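PDB 2VF7: excinuclease ABC, subunit A. from Deinococcus radiodurans, which probably binds DNA and hydrolyses ATP as a zinc-containing ABC protein of the UvrA family, with a likely part in recognising damaged DNA for excision repair. Local coordinates for residues T597-M602 with H643-G648; G639-C644 with P665-T670; G630-N635 with A674-V679. The protein carries 1 engineered substitution. All blocks are in the same frame, centred on the assembly; numbering follows the deposited sequence.

In the fold
Contacts 1 and 2 touch the zinc held by C641, C644, C664 and C667, and contact 3 lies near it. Contact 2 is the metal site itself; contact 1 shares H643 and C644 with it, its centre about 9 Å away, and ties the zinc loop to 597-602, where the side chain of P598 lies about 10 Å from a bound ADP. Contact 3 packs the loop before the first cysteine pair against the loop after the second; the centres of contacts 2 and 3 are about 10 Å apart. R599 links contact 1 to contact 3 through F634 and N635, and G639 O probably hydrogen-bonds T676 OG1, 2.8 Å apart, between contacts 2 and 3.

Contact 1. Residues T597-M602 with H643-G648. With ZN (zinc ion), chain G.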
ATOM      1  N   THR A 597       2.212 -21.291 -10.651  1.00 58.56           N
ATOM      2  CA  THR A 597       3.418 -20.885  -9.924  1.00 58.06           C
ATOM      3  C   THR A 597       4.614 -21.149 -10.821  1.00 57.78           C
ATOM      4  O   THR A 597       4.451 -21.743 -11.884  1.00 57.51           O
ATOM      5  CB  THR A 597       3.587 -21.652  -8.596  1.00 57.65           C
ATOM      6  OG1 THR A 597       3.972 -23.008  -8.871  1.00 59.37           O
ATOM      7  CG2 THR A 597       2.296 -21.628  -7.776  1.00 57.28           C
ATOM      8  N   PRO A 598       5.817 -20.678 -10.420  1.00 58.05           N
ATOM      9  CA  PRO A 598       7.042 -20.930 -11.204  1.00 57.62           C
ATOM     10  C   PRO A 598       7.650 -22.354 -11.170  1.00 58.04           C
ATOM     11  O   PRO A 598       8.716 -22.561 -11.773  1.00 58.02           O
ATOM     12  CB  PRO A 598       8.035 -19.898 -10.637  1.00 57.74           C
ATOM     13  CG  PRO A 598       7.227 -18.974  -9.724  1.00 56.83           C
ATOM     14  CD  PRO A 598       6.088 -19.809  -9.252  1.00 57.60           C
ATOM     15  N   ARG A 599       7.016 -23.313 -10.477  1.00 58.18           N
ATOM     16  CA  ARG A 599       7.411 -24.735 -10.578  1.00 58.69           C
ATOM     17  C   ARG A 599       7.343 -25.178 -12.022  1.00 59.33           C
ATOM     18  O   ARG A 599       8.205 -25.918 -12.496  1.00 60.04           O
ATOM     19  CB  ARG A 599       6.387 -25.654  -9.940  1.00 58.01           C
ATOM     20  CG  ARG A 599       6.333 -25.714  -8.505  1.00 59.12           C
ATOM     21  CD  ARG A 599       6.362 -27.162  -8.082  1.00 57.81           C
ATOM     22  NE  ARG A 599       7.743 -27.512  -7.806  1.00 59.31           N
ATOM     23  CZ  ARG A 599       8.388 -27.165  -6.700  1.00 55.81           C
ATOM     24  NH1 ARG A 599       7.781 -26.471  -5.749  1.00 51.98           N
ATOM     25  NH2 ARG A 599       9.639 -27.534  -6.552  1.00 56.37           N
ATOM     26  N   SER A 600       6.242 -24.787 -12.672  1.00 59.56           N
ATOM     27  CA  SER A 600       5.887 -25.223 -14.018  1.00 59.89           C
ATOM     28  C   SER A 600       6.758 -24.585 -15.081  1.00 60.03           C
ATOM     29  O   SER A 600       7.145 -23.406 -14.968  1.00 59.28           O
ATOM     30  CB  SER A 600       4.435 -24.891 -14.314  1.00 59.58           C
ATOM     31  OG  SER A 600       3.563 -25.561 -13.415  1.00 60.46           O
ATOM     32  N   ASN A 601       7.051 -25.381 -16.112  1.00 60.16           N
ATOM     33  CA  ASN A 601       7.761 -24.918 -17.290  1.00 60.07           C
ATOM     34  C   ASN A 601       7.537 -25.871 -18.489  1.00 60.97           C
ATOM     35  O   ASN A 601       6.957 -26.950 -18.330  1.00 60.58           O
ATOM     36  CB  ASN A 601       9.247 -24.652 -16.951  1.00 60.08           C
ATOM     37  CG  ASN A 601       9.945 -25.839 -16.271  1.00 58.52           C
ATOM     38  OD1 ASN A 601      10.780 -25.648 -15.398  1.00 59.40           O
ATOM     39  ND2 ASN A 601       9.616 -27.050 -16.676  1.00 53.71           N
ATOM     40  N   MET A 602       7.939 -25.461 -19.692  1.00 62.06           N
ATOM     41  CA  MET A 602       7.855 -26.357 -20.864  1.00 62.57           C
ATOM     42  C   MET A 602       8.501 -27.700 -20.571  1.00 61.61           C
ATOM     43  O   MET A 602       7.937 -28.754 -20.905  1.00 61.11           O
ATOM     44  CB  MET A 602       8.597 -25.779 -22.065  1.00 63.08           C
ATOM     45  CG  MET A 602       7.787 -24.911 -23.007  1.00 63.54           C
ATOM     46  SD  MET A 602       8.941 -23.896 -23.973  1.00 64.35           S
ATOM     47  CE  MET A 602       7.995 -23.681 -25.453  1.00 65.37           C
ATOM     48  N   HIS A 643      15.635 -23.465  -0.382  1.00 54.81           N
ATOM     49  CA  HIS A 643      15.208 -22.132   0.060  1.00 55.40           C
ATOM     50  C   HIS A 643      13.957 -21.680  -0.710  1.00 55.71           C
ATOM     51  O   HIS A 643      13.060 -21.045  -0.148  1.00 55.48           O
ATOM     52  CB  HIS A 643      16.358 -21.126  -0.098  1.00 55.50           C
ATOM     53  CG  HIS A 643      16.025 -19.731   0.350  1.00 55.15           C
ATOM     54  ND1 HIS A 643      16.352 -19.254   1.600  1.00 54.97           N
ATOM     55  CD2 HIS A 643      15.423 -18.706  -0.300  1.00 53.94           C
ATOM     56  CE1 HIS A 643      15.953 -17.999   1.706  1.00 54.72           C
ATOM     57  NE2 HIS A 643      15.385 -17.643   0.568  1.00 54.44           N
ATOM     58  N   CYS A 644      13.912 -22.035  -1.995  1.00 55.97           N
ATOM     59  CA  CYS A 644      12.787 -21.735  -2.889  1.00 56.34           C
ATOM     60  C   CYS A 644      12.094 -23.020  -3.292  1.00 56.01           C
ATOM     61  O   CYS A 644      11.185 -22.986  -4.103  1.00 56.49           O
ATOM     62  CB  CYS A 644      13.286 -21.047  -4.148  1.00 55.65           C
ATOM     63  SG  CYS A 644      14.546 -22.046  -4.956  1.00 58.65           S
ATOM     64  N   GLN A 645      12.541 -24.147  -2.736  1.00 56.14           N
ATOM     65  CA  GLN A 645      11.983 -25.464  -3.034  1.00 56.08           C
ATOM     66  C   GLN A 645      12.059 -25.781  -4.538  1.00 56.43           C
ATOM     67  O   GLN A 645      11.166 -26.417  -5.108  1.00 55.82           O
ATOM     68  CB  GLN A 645      10.536 -25.553  -2.534  1.00 56.03           C
ATOM     69  CG  GLN A 645      10.366 -25.821  -1.044  1.00 56.72           C
ATOM     70  CD  GLN A 645       9.008 -26.466  -0.727  1.00 59.00           C
ATOM     71  OE1 GLN A 645       8.176 -26.676  -1.623  1.00 60.87           O
ATOM     72  NE2 GLN A 645       8.787 -26.792   0.540  1.00 57.98           N
ATOM     73  N   GLY A 646      13.114 -25.304  -5.190  1.00 56.72           N
ATOM     74  CA  GLY A 646      13.318 -25.593  -6.608  1.00 57.16           C
ATOM     75  C   GLY A 646      12.511 -24.783  -7.601  1.00 57.73           C
ATOM     76  O   GLY A 646      12.517 -25.103  -8.796  1.00 58.49           O
ATOM     77  N   GLU A 647      11.815 -23.747  -7.133  1.00 57.35           N
ATOM     78  CA  GLU A 647      11.045 -22.860  -8.020  1.00 57.32           C
ATOM     79  C   GLU A 647      11.896 -21.772  -8.673  1.00 57.24           C
ATOM     80  O   GLU A 647      11.501 -21.195  -9.680  1.00 57.15           O
ATOM     81  CB  GLU A 647       9.868 -22.223  -7.279  1.00 57.45           C
ATOM     82  CG  GLU A 647       8.947 -23.248  -6.666  1.00 59.65           C
ATOM     83  CD  GLU A 647       7.592 -22.710  -6.278  1.00 62.55           C
ATOM     84  OE1 GLU A 647       7.386 -21.472  -6.322  1.00 64.00           O
ATOM     85  OE2 GLU A 647       6.723 -23.545  -5.936  1.00 62.57           O
ATOM     86  N   GLY A 648      13.062 -21.503  -8.098  1.00 57.76           N
ATOM     87  CA  GLY A 648      14.030 -20.560  -8.656  1.00 58.39           C
ATOM     88  C   GLY A 648      13.691 -19.124  -8.340  1.00 58.98           C
ATOM     89  O   GLY A 648      14.539 -18.243  -8.444  1.00 58.06           O
TER
HETATM   90 ZN    ZN G 904      16.655 -21.088  -4.771  1.00 55.91          ZN
HETATM   91  O   HOH W   1       4.332 -24.758  -6.137  1.00 61.96           O
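R599 meets the turn C644-E647 in two ways, by charge at a carboxylate and by an N-H at a backbone carbonyl. NH1 of R599 forms a salt bridge with OE2 of E647 at 3.1 Å. NH2 of R599 donates to Q645 O, which lies at the guanidinium edge near its plane; the modelled separation of R599 NH2 and Q645 O, 2.4 Å, is so short that its exact value is doubtful. Acid and base meet crosswise, with the carboxylate and guanidinium planes 75° apart, and the E647 chain passes over one guanidinium face, its CG 3.5 Å from R599 NH1. With R599 CG set beside the backbone N (chi1 -75°) and the chain bent at chi2 and chi3, the guanidinium folds round to this acid. On the other carboxylate oxygen, P598 CD packs 3.6 Å from E647 OE1. A water donates to E647 OE2 at 2.7 Å and also joins T597 OG1, which in turn takes a weak bond from R599 N.

Further out, C644 ties the turn to the zinc. C644 to E647 form a type I' turn, closed by E647 N on C644 O, with Q645 and G646 at positive phi; the turn presents Q645 O to the arginine. C644 SG binds the zinc at 2.3 Å and accepts a hydrogen bond from G648 N, 3.5 Å away. R599 is also gripped by F634 O and N635 OD1, while R640 NH1 brings a like charge close. E647 and the surrounding oxygens therefore probably offset the crowding of two arginines, and the G648 amide is likely to draw off some of the negative charge on the C644 thiolate.

Contact 2. Residues G639-C644 with P665-T670. With ZN (zinc ion), chain G.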
ATOM      1  N   GLY A 639      18.505 -32.644  -4.294  1.00 55.47           N
ATOM      2  CA  GLY A 639      19.403 -31.896  -5.199  1.00 55.08           C
ATOM      3  C   GLY A 639      19.007 -30.454  -5.541  1.00 54.58           C
ATOM      4  O   GLY A 639      19.822 -29.686  -6.070  1.00 54.33           O
ATOM      5  N   ARG A 640      17.757 -30.089  -5.247  1.00 53.89           N
ATOM      6  CA  ARG A 640      17.247 -28.740  -5.498  1.00 53.12           C
ATOM      7  C   ARG A 640      17.619 -27.741  -4.408  1.00 54.12           C
ATOM      8  O   ARG A 640      18.005 -28.113  -3.286  1.00 54.39           O
ATOM      9  CB  ARG A 640      15.723 -28.766  -5.641  1.00 53.20           C
ATOM     10  CG  ARG A 640      14.987 -29.361  -4.464  1.00 51.03           C
ATOM     11  CD  ARG A 640      13.475 -29.112  -4.572  1.00 51.17           C
ATOM     12  NE  ARG A 640      12.810 -29.351  -3.295  1.00 44.47           N
ATOM     13  CZ  ARG A 640      11.500 -29.497  -3.139  1.00 42.17           C
ATOM     14  NH1 ARG A 640      10.694 -29.466  -4.178  1.00 43.48           N
ATOM     15  NH2 ARG A 640      10.995 -29.704  -1.940  1.00 39.19           N
ATOM     16  N   CYS A 641      17.482 -26.463  -4.731  1.00 54.28           N
ATOM     17  CA  CYS A 641      17.602 -25.428  -3.723  1.00 54.21           C
ATOM     18  C   CYS A 641      16.354 -25.508  -2.869  1.00 54.38           C
ATOM     19  O   CYS A 641      15.236 -25.410  -3.370  1.00 54.73           O
ATOM     20  CB  CYS A 641      17.716 -24.065  -4.387  1.00 54.06           C
ATOM     21  SG  CYS A 641      17.665 -22.715  -3.234  1.00 53.98           S
ATOM     22  N   GLU A 642      16.539 -25.716  -1.579  1.00 54.94           N
ATOM     23  CA  GLU A 642      15.405 -25.872  -0.688  1.00 55.17           C
ATOM     24  C   GLU A 642      14.903 -24.550  -0.125  1.00 55.08           C
ATOM     25  O   GLU A 642      13.861 -24.519   0.532  1.00 55.08           O
ATOM     26  CB  GLU A 642      15.713 -26.859   0.449  1.00 55.16           C
ATOM     27  CG  GLU A 642      14.493 -27.689   0.851  1.00 56.29           C
ATOM     28  CD  GLU A 642      14.006 -28.545  -0.314  1.00 59.40           C
ATOM     29  OE1 GLU A 642      14.835 -28.914  -1.173  1.00 60.47           O
ATOM     30  OE2 GLU A 642      12.801 -28.849  -0.382  1.00 60.35           O
ATOM     31  N   HIS A 643      15.635 -23.465  -0.382  1.00 54.81           N
ATOM     32  CA  HIS A 643      15.208 -22.132   0.060  1.00 55.40           C
ATOM     33  C   HIS A 643      13.957 -21.680  -0.710  1.00 55.71           C
ATOM     34  O   HIS A 643      13.060 -21.045  -0.148  1.00 55.48           O
ATOM     35  CB  HIS A 643      16.358 -21.126  -0.098  1.00 55.50           C
ATOM     36  CG  HIS A 643      16.025 -19.731   0.350  1.00 55.15           C
ATOM     37  ND1 HIS A 643      16.352 -19.254   1.600  1.00 54.97           N
ATOM     38  CD2 HIS A 643      15.423 -18.706  -0.300  1.00 53.94           C
ATOM     39  CE1 HIS A 643      15.953 -17.999   1.706  1.00 54.72           C
ATOM     40  NE2 HIS A 643      15.385 -17.643   0.568  1.00 54.44           N
ATOM     41  N   CYS A 644      13.912 -22.035  -1.995  1.00 55.97           N
ATOM     42  CA  CYS A 644      12.787 -21.735  -2.889  1.00 56.34           C
ATOM     43  C   CYS A 644      12.094 -23.020  -3.292  1.00 56.01           C
ATOM     44  O   CYS A 644      11.185 -22.986  -4.103  1.00 56.49           O
ATOM     45  CB  CYS A 644      13.286 -21.047  -4.148  1.00 55.65           C
ATOM     46  SG  CYS A 644      14.546 -22.046  -4.956  1.00 58.65           S
ATOM     47  N   PRO A 665      17.105 -15.512  -3.534  1.00 57.26           N
ATOM     48  CA  PRO A 665      18.356 -14.934  -3.035  1.00 56.91           C
ATOM     49  C   PRO A 665      19.514 -15.930  -2.875  1.00 56.96           C
ATOM     50  O   PRO A 665      20.656 -15.517  -2.731  1.00 56.80           O
ATOM     51  CB  PRO A 665      17.953 -14.369  -1.676  1.00 57.08           C
ATOM     52  CG  PRO A 665      16.740 -15.129  -1.292  1.00 56.83           C
ATOM     53  CD  PRO A 665      16.016 -15.376  -2.550  1.00 56.70           C
ATOM     54  N   VAL A 666      19.224 -17.225  -2.936  1.00 57.14           N
ATOM     55  CA  VAL A 666      20.226 -18.265  -2.673  1.00 56.63           C
ATOM     56  C   VAL A 666      20.717 -18.977  -3.941  1.00 57.06           C
ATOM     57  O   VAL A 666      21.898 -19.238  -4.089  1.00 57.52           O
ATOM     58  CB  VAL A 666      19.685 -19.305  -1.689  1.00 56.46           C
ATOM     59  CG1 VAL A 666      20.737 -20.370  -1.392  1.00 56.27           C
ATOM     60  CG2 VAL A 666      19.253 -18.636  -0.426  1.00 54.08           C
ATOM     61  N   CYS A 667      19.827 -19.309  -4.859  1.00 57.63           N
ATOM     62  CA  CYS A 667      20.279 -19.942  -6.090  1.00 57.92           C
ATOM     63  C   CYS A 667      20.228 -18.954  -7.240  1.00 58.42           C
ATOM     64  O   CYS A 667      20.804 -19.204  -8.301  1.00 59.13           O
ATOM     65  CB  CYS A 667      19.480 -21.205  -6.393  1.00 57.57           C
ATOM     66  SG  CYS A 667      17.773 -20.896  -6.784  1.00 56.14           S
ATOM     67  N   HIS A 668      19.551 -17.829  -7.030  1.00 58.59           N
ATOM     68  CA  HIS A 668      19.448 -16.791  -8.057  1.00 59.14           C
ATOM     69  C   HIS A 668      18.727 -17.251  -9.315  1.00 58.84           C
ATOM     70  O   HIS A 668      18.915 -16.676 -10.380  1.00 59.34           O
ATOM     71  CB  HIS A 668      20.830 -16.242  -8.438  1.00 59.61           C
ATOM     72  CG  HIS A 668      21.576 -15.645  -7.289  1.00 61.02           C
ATOM     73  ND1 HIS A 668      22.553 -16.331  -6.601  1.00 62.32           N
ATOM     74  CD2 HIS A 668      21.480 -14.429  -6.698  1.00 62.29           C
ATOM     75  CE1 HIS A 668      23.033 -15.562  -5.639  1.00 62.35           C
ATOM     76  NE2 HIS A 668      22.397 -14.404  -5.675  1.00 62.65           N
ATOM     77  N   GLY A 669      17.899 -18.280  -9.189  1.00 58.35           N
ATOM     78  CA  GLY A 669      17.087 -18.729 -10.303  1.00 57.57           C
ATOM     79  C   GLY A 669      17.552 -19.998 -10.981  1.00 56.70           C
ATOM     80  O   GLY A 669      16.930 -20.419 -11.939  1.00 56.84           O
ATOM     81  N   THR A 670      18.646 -20.593 -10.509  1.00 56.63           N
ATOM     82  CA  THR A 670      19.123 -21.867 -11.056  1.00 56.62           C
ATOM     83  C   THR A 670      18.238 -23.031 -10.639  1.00 56.94           C
ATOM     84  O   THR A 670      18.027 -23.937 -11.441  1.00 57.44           O
ATOM     85  CB  THR A 670      20.609 -22.174 -10.726  1.00 56.99           C
ATOM     86  OG1 THR A 670      20.767 -22.512  -9.333  1.00 56.80           O
ATOM     87  CG2 THR A 670      21.518 -20.972 -11.098  1.00 56.14           C
TER
HETATM   88 ZN    ZN G 904      16.655 -21.088  -4.771  1.00 55.91          ZN
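C641, C644 and C667 belong to a Cys4 zinc site built from two CxxC loops, one before strand 649-652 and one after strand 660-663 in the chain; C664 supplies the fourth sulfur. C641 SG binds the metal at 2.5 Å and C667 SG at 2.3 Å, with C644 as third ligand. No hydrogen bond passes directly between 639-644 and 665-670, which meet through the zinc; C641 is backbone-bonded to R671 just beyond. The two cysteines that lead across the gap use different torsions: C641 carries its sulfur opposite the backbone N (chi1 173°), whereas C667 tucks SG between backbone N and carbonyl carbon (chi1 67°). Both thus turn sulfur to the metal while their CB atoms touch, C641 CB lying 3.9 Å from C667 CB. The same 3.9 Å separates C644 SG from C667 SG, two sulfurs held near each other by the shared ion.

Beside the metal, H643 packs on the second loop. V666 CG2 comes over one face of the imidazole, 3.6 Å from the H643 ring centroid and 18° off its normal, a CH-pi contact displaced a little toward the rim. The P665 and H643 side chains cross at about a right angle, P665 CG 3.4 Å from H643 NE2. H643, P665 and V666 are all solvent-exposed.

The second loop ends in a type I' turn from C667 to T670. At the backbone angles of G669 a CB would strike the preceding carbonyl oxygen, which favours glycine; separately, G669 N donates to C667 SG. On the first loop, R640 grips the E642 carboxylate side-on, using NE and NH2, one for each oxygen, and the NE bond lies nearly in the guanidinium plane with R640 NE 3.0 Å from E642 OE1.

Contact 3. Residues G630-N635 with A674-V679; sequences GRFSFN and AETLEV
Two flat groups of the 3-10 segment 630-632 face 674-679: the R631 guanidinium has T676 OG1 in plane at its edge and E675 set obliquely, while the F632 ring carries R631 CB over one face, near the rim, with T676 CG2 and V679 CG1 approaching obliquely. These loops flank the zinc module, one before its first cysteine pair and one after its second. R631 NE donates to T676 OG1 at 3.0 Å, the N-H...O angle being 151°. R631 holds CG opposite its backbone N (chi1 -176°) and bends at chi2, which brings the guanidinium to the threonine. OG1 of T676 also lies against two acceptors, N673 OD1 and G639 O, which must share its single proton. The salt bridge to E675 is long, R631 NH2 to OE2 of E675 measuring 3.9 Å, with OE2 well out of the guanidinium plane and hydrogen-bonded to Y627 OH. A leucine in place of R631 would probably cost T676 OG1 its N-H donor and leave E675 without its nearby positive charge. T676 CG2 lies 3.9 Å from F632 CD1, and V679 CG1 reaches F632 CZ at 4.1 Å.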
ATOM      1  N   GLY A 630      16.683 -38.613  -9.687  1.00 55.28           N
ATOM      2  CA  GLY A 630      15.985 -37.827  -8.670  1.00 55.66           C
ATOM      3  C   GLY A 630      16.749 -36.617  -8.148  1.00 55.31           C
ATOM      4  O   GLY A 630      16.155 -35.584  -7.894  1.00 57.35           O
ATOM      5  N   ARG A 631      18.060 -36.726  -8.000  1.00 54.67           N
ATOM      6  CA  ARG A 631      18.912 -35.582  -7.682  1.00 53.88           C
ATOM      7  C   ARG A 631      18.662 -34.371  -8.610  1.00 54.38           C
ATOM      8  O   ARG A 631      18.949 -33.245  -8.252  1.00 54.03           O
ATOM      9  CB  ARG A 631      20.381 -36.020  -7.771  1.00 53.56           C
ATOM     10  CG  ARG A 631      21.426 -34.990  -7.373  1.00 51.45           C
ATOM     11  CD  ARG A 631      21.484 -34.850  -5.854  1.00 51.59           C
ATOM     12  NE  ARG A 631      22.213 -33.652  -5.440  1.00 48.39           N
ATOM     13  CZ  ARG A 631      22.775 -33.492  -4.258  1.00 49.27           C
ATOM     14  NH1 ARG A 631      22.709 -34.452  -3.340  1.00 48.62           N
ATOM     15  NH2 ARG A 631      23.426 -32.372  -4.001  1.00 51.44           N
ATOM     16  N   PHE A 632      18.147 -34.613  -9.816  1.00 54.86           N
ATOM     17  CA  PHE A 632      18.108 -33.575 -10.839  1.00 54.68           C
ATOM     18  C   PHE A 632      16.683 -33.081 -11.049  1.00 54.83           C
ATOM     19  O   PHE A 632      16.408 -32.308 -11.965  1.00 55.26           O
ATOM     20  CB  PHE A 632      18.801 -34.043 -12.136  1.00 54.72           C
ATOM     21  CG  PHE A 632      20.240 -34.482 -11.934  1.00 54.80           C
ATOM     22  CD1 PHE A 632      21.276 -33.552 -11.934  1.00 54.67           C
ATOM     23  CD2 PHE A 632      20.552 -35.818 -11.727  1.00 54.90           C
ATOM     24  CE1 PHE A 632      22.614 -33.949 -11.718  1.00 55.15           C
ATOM     25  CE2 PHE A 632      21.892 -36.230 -11.506  1.00 54.41           C
ATOM     26  CZ  PHE A 632      22.923 -35.294 -11.519  1.00 53.15           C
ATOM     27  N   SER A 633      15.784 -33.530 -10.179  1.00 54.58           N
ATOM     28  CA  SER A 633      14.441 -33.005 -10.116  1.00 54.72           C
ATOM     29  C   SER A 633      14.428 -31.762  -9.223  1.00 54.45           C
ATOM     30  O   SER A 633      15.120 -31.712  -8.204  1.00 54.61           O
ATOM     31  CB  SER A 633      13.494 -34.066  -9.541  1.00 55.31           C
ATOM     32  OG  SER A 633      12.131 -33.738  -9.787  1.00 56.16           O
ATOM     33  N   PHE A 634      13.664 -30.748  -9.601  1.00 53.96           N
ATOM     34  CA  PHE A 634      13.410 -29.640  -8.676  1.00 53.41           C
ATOM     35  C   PHE A 634      12.041 -29.821  -8.028  1.00 53.79           C
ATOM     36  O   PHE A 634      11.545 -28.904  -7.396  1.00 54.17           O
ATOM     37  CB  PHE A 634      13.512 -28.280  -9.378  1.00 53.41           C
ATOM     38  CG  PHE A 634      12.686 -28.178 -10.625  1.00 52.71           C
ATOM     39  CD1 PHE A 634      11.333 -27.852 -10.557  1.00 52.05           C
ATOM     40  CD2 PHE A 634      13.252 -28.427 -11.868  1.00 52.85           C
ATOM     41  CE1 PHE A 634      10.571 -27.798 -11.693  1.00 52.24           C
ATOM     42  CE2 PHE A 634      12.492 -28.371 -13.009  1.00 52.12           C
ATOM     43  CZ  PHE A 634      11.166 -28.051 -12.932  1.00 53.32           C
ATOM     44  N   ASN A 635      11.429 -30.998  -8.185  1.00 53.91           N
ATOM     45  CA  ASN A 635      10.140 -31.291  -7.531  1.00 54.26           C
ATOM     46  C   ASN A 635      10.272 -32.252  -6.380  1.00 54.33           C
ATOM     47  O   ASN A 635       9.305 -32.593  -5.702  1.00 54.83           O
ATOM     48  CB  ASN A 635       9.080 -31.736  -8.536  1.00 53.93           C
ATOM     49  CG  ASN A 635       8.744 -30.643  -9.487  1.00 54.72           C
ATOM     50  OD1 ASN A 635       8.699 -29.493  -9.087  1.00 56.29           O
ATOM     51  ND2 ASN A 635       8.560 -30.968 -10.756  1.00 55.11           N
ATOM     52  N   ALA A 674      24.529 -26.008  -5.052  1.00 56.80           N
ATOM     53  CA  ALA A 674      25.793 -25.827  -5.761  1.00 57.17           C
ATOM     54  C   ALA A 674      26.431 -27.150  -6.131  1.00 57.47           C
ATOM     55  O   ALA A 674      27.122 -27.254  -7.134  1.00 57.84           O
ATOM     56  CB  ALA A 674      26.761 -25.013  -4.910  1.00 56.66           C
ATOM     57  N   GLU A 675      26.220 -28.153  -5.294  1.00 58.11           N
ATOM     58  CA  GLU A 675      26.835 -29.460  -5.469  1.00 58.37           C
ATOM     59  C   GLU A 675      26.216 -30.209  -6.650  1.00 57.94           C
ATOM     60  O   GLU A 675      26.896 -30.965  -7.337  1.00 57.79           O
ATOM     61  CB  GLU A 675      26.693 -30.253  -4.175  1.00 58.95           C
ATOM     62  CG  GLU A 675      27.118 -31.684  -4.268  1.00 62.30           C
ATOM     63  CD  GLU A 675      26.926 -32.405  -2.971  1.00 67.27           C
ATOM     64  OE1 GLU A 675      26.775 -31.710  -1.937  1.00 69.79           O
ATOM     65  OE2 GLU A 675      26.941 -33.659  -2.983  1.00 69.85           O
ATOM     66  N   THR A 676      24.929 -29.967  -6.895  1.00 57.72           N
ATOM     67  CA  THR A 676      24.230 -30.549  -8.043  1.00 57.24           C
ATOM     68  C   THR A 676      24.713 -29.938  -9.370  1.00 56.92           C
ATOM     69  O   THR A 676      24.688 -30.602 -10.400  1.00 56.66           O
ATOM     70  CB  THR A 676      22.703 -30.394  -7.879  1.00 57.36           C
ATOM     71  OG1 THR A 676      22.316 -30.839  -6.572  1.00 56.70           O
ATOM     72  CG2 THR A 676      21.964 -31.187  -8.906  1.00 57.38           C
ATOM     73  N   LEU A 677      25.194 -28.693  -9.331  1.00 56.44           N
ATOM     74  CA  LEU A 677      25.533 -27.954 -10.557  1.00 56.50           C
ATOM     75  C   LEU A 677      26.980 -28.189 -10.988  1.00 56.43           C
ATOM     76  O   LEU A 677      27.408 -27.738 -12.062  1.00 55.84           O
ATOM     77  CB  LEU A 677      25.265 -26.443 -10.391  1.00 56.77           C
ATOM     78  CG  LEU A 677      23.863 -25.949 -10.013  1.00 56.92           C
ATOM     79  CD1 LEU A 677      23.960 -24.575  -9.357  1.00 58.61           C
ATOM     80  CD2 LEU A 677      22.959 -25.893 -11.215  1.00 55.64           C
ATOM     81  N   GLU A 678      27.718 -28.892 -10.135  1.00 56.28           N
ATOM     82  CA  GLU A 678      29.075 -29.364 -10.441  1.00 56.54           C
ATOM     83  C   GLU A 678      29.103 -30.518 -11.445  1.00 55.96           C
ATOM     84  O   GLU A 678      30.164 -30.816 -12.013  1.00 56.47           O
ATOM     85  CB  GLU A 678      29.794 -29.801  -9.150  1.00 56.57           C
ATOM     86  CG  GLU A 678      30.110 -28.666  -8.183  1.00 56.13           C
ATOM     87  CD  GLU A 678      30.971 -29.117  -7.020  1.00 57.86           C
ATOM     88  OE1 GLU A 678      31.383 -28.248  -6.202  1.00 59.08           O
ATOM     89  OE2 GLU A 678      31.247 -30.337  -6.922  1.00 59.99           O
ATOM     90  N   VAL A 679      27.953 -31.169 -11.641  1.00 54.93           N
ATOM     91  CA  VAL A 679      27.809 -32.304 -12.568  1.00 54.10           C
ATOM     92  C   VAL A 679      27.425 -31.809 -13.961  1.00 54.10           C
ATOM     93  O   VAL A 679      26.423 -31.098 -14.125  1.00 53.20           O
ATOM     94  CB  VAL A 679      26.751 -33.348 -12.067  1.00 54.30           C
ATOM     95  CG1 VAL A 679      26.686 -34.568 -12.998  1.00 52.42           C
ATOM     96  CG2 VAL A 679      27.031 -33.774 -10.609  1.00 52.37           C
TER